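Local coordinates for like-Sm ribonucleoprotein core (Methanococcus vannielii SB, PDB 5MKI) that probably binds uridine-rich RNA as a ring of seven Sm-fold subunits, at residues V21-G26 and D65-V70. Residues are numbered along the deposited sequence; the frame is centred on the assembly and turned at random.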
# COMPACT_ATOMS: atom_id res chain seq x y z
N VAL A 21 -1.58 -9.68 -19.73
CA VAL A 21 -1.51 -8.92 -18.48
C VAL A 21 -0.07 -8.95 -17.99
O VAL A 21 0.43 -10.01 -17.59
CB VAL A 21 -2.45 -9.47 -17.40
CG1 VAL A 21 -2.38 -8.59 -16.12
CG2 VAL A 21 -3.88 -9.55 -17.92
N TYR A 22 0.60 -7.80 -18.01
CA TYR A 22 1.94 -7.65 -17.44
C TYR A 22 1.85 -7.35 -15.94
O TYR A 22 1.16 -6.41 -15.53
CB TYR A 22 2.70 -6.52 -18.12
CG TYR A 22 3.05 -6.77 -19.58
CD1 TYR A 22 2.10 -6.57 -20.58
CD2 TYR A 22 4.32 -7.19 -19.94
CE1 TYR A 22 2.43 -6.80 -21.91
CE2 TYR A 22 4.66 -7.40 -21.27
CZ TYR A 22 3.70 -7.21 -22.25
OH TYR A 22 4.03 -7.43 -23.58
N LEU A 23 2.58 -8.11 -15.14
CA LEU A 23 2.56 -8.01 -13.69
C LEU A 23 3.81 -7.29 -13.19
O LEU A 23 4.83 -7.22 -13.87
CB LEU A 23 2.45 -9.39 -13.06
CG LEU A 23 1.20 -10.18 -13.43
CD1 LEU A 23 1.11 -11.48 -12.60
CD2 LEU A 23 -0.04 -9.32 -13.22
N LYS A 24 3.71 -6.75 -11.96
CA LYS A 24 4.79 -5.93 -11.41
C LYS A 24 6.09 -6.70 -11.27
O LYS A 24 7.17 -6.10 -11.32
CB LYS A 24 4.37 -5.38 -10.05
CG LYS A 24 3.32 -4.31 -10.11
CD LYS A 24 2.84 -3.96 -8.71
CE LYS A 24 2.01 -2.69 -8.71
NZ LYS A 24 0.73 -2.86 -9.48
N ASP A 25 6.02 -8.01 -11.11
CA ASP A 25 7.21 -8.82 -10.84
C ASP A 25 7.89 -9.31 -12.11
O ASP A 25 8.87 -10.07 -12.02
CB ASP A 25 6.84 -10.02 -9.96
CG ASP A 25 5.76 -10.91 -10.58
OD1 ASP A 25 5.48 -10.77 -11.79
OD2 ASP A 25 5.20 -11.76 -9.85
N GLY A 26 7.40 -8.92 -13.29
CA GLY A 26 7.96 -9.36 -14.55
C GLY A 26 7.17 -10.47 -15.24
O GLY A 26 7.40 -10.71 -16.43
N ASP A 65 -4.09 -5.41 -8.15
CA ASP A 65 -2.98 -4.67 -7.54
C ASP A 65 -1.62 -5.17 -8.01
O ASP A 65 -0.62 -4.48 -7.80
CB ASP A 65 -3.04 -4.75 -6.01
CG ASP A 65 -2.41 -6.01 -5.46
OD1 ASP A 65 -2.58 -7.09 -6.08
OD2 ASP A 65 -1.72 -5.94 -4.42
N ASN A 66 -1.56 -6.36 -8.61
CA ASN A 66 -0.31 -6.86 -9.17
C ASN A 66 -0.04 -6.31 -10.57
O ASN A 66 1.07 -6.49 -11.09
CB ASN A 66 -0.33 -8.40 -9.23
CG ASN A 66 -0.59 -9.05 -7.86
OD1 ASN A 66 0.26 -9.01 -6.98
ND2 ASN A 66 -1.75 -9.69 -7.70
N VAL A 67 -1.01 -5.63 -11.19
CA VAL A 67 -0.96 -5.38 -12.64
C VAL A 67 -0.09 -4.16 -12.92
O VAL A 67 -0.24 -3.11 -12.28
CB VAL A 67 -2.37 -5.19 -13.21
CG1 VAL A 67 -2.29 -4.71 -14.68
CG2 VAL A 67 -3.15 -6.51 -13.13
N LEU A 68 0.81 -4.30 -13.89
CA LEU A 68 1.61 -3.20 -14.40
C LEU A 68 0.86 -2.50 -15.54
O LEU A 68 0.52 -1.32 -15.44
CB LEU A 68 2.97 -3.72 -14.86
CG LEU A 68 4.17 -2.77 -14.95
CD1 LEU A 68 4.50 -2.19 -13.57
CD2 LEU A 68 5.37 -3.52 -15.53
N TYR A 69 0.60 -3.24 -16.63
CA TYR A 69 -0.29 -2.79 -17.70
C TYR A 69 -0.84 -4.02 -18.43
O TYR A 69 -0.27 -5.11 -18.36
CB TYR A 69 0.40 -1.86 -18.70
CG TYR A 69 1.89 -2.08 -18.95
CD1 TYR A 69 2.36 -3.18 -19.67
CD2 TYR A 69 2.82 -1.15 -18.50
CE1 TYR A 69 3.72 -3.36 -19.89
CE2 TYR A 69 4.17 -1.32 -18.72
CZ TYR A 69 4.62 -2.41 -19.42
OH TYR A 69 5.99 -2.55 -19.62
N VAL A 70 -1.97 -3.82 -19.11
CA VAL A 70 -2.61 -4.85 -19.91
C VAL A 70 -2.51 -4.44 -21.38
O VAL A 70 -2.81 -3.29 -21.74
CB VAL A 70 -4.08 -5.06 -19.48
CG1 VAL A 70 -4.69 -6.19 -20.25
CG2 VAL A 70 -4.16 -5.36 -17.97
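Strands 18-23 and 67-71 pair antiparallel through a classic beta bulge, with Leu68 and Tyr69 together set opposite Tyr22. Tyr22 N donates to Tyr69 O at 2.8 Å, whereas Tyr22 O receives Leu68 N firmly at 2.7 Å and Tyr69 N weakly. Past the bulge the pairing is offset by one residue. Val21 CG1 meets Val67 CG2 at 3.7 Å, the two side chains crossing at about a right angle, while Val21 and Val70 run side by side on the same face of the sheet. On the other face, Tyr69 CE1 rests 3.5 Å above the ring plane of Tyr22, toward its rim, the ring planes inclined at 57°.

As the first strand enters a type I turn from Leu23 to Gly26, Lys24 N binds Asn66 O at 2.8 Å. The lysine chain crosses over Asn66 O until a bend at its end (chi4 65°) brings NZ above the carbonyl planes of Asp65 (O at 2.7 Å) and Val67 (O at 3.0 Å). Asn66 OD1 accepts Lys24 NZ of a neighbouring subunit, while its ND2 bonds to Arg63 O. Asp65, of the UMP site, thus lies in backbone gripped from 21-26. A last strand that pairs back on the first to close the small barrel, and at its other edge with a neighbouring subunit's strand through Tyr69 and Val70, is characteristic of Sm-fold rings.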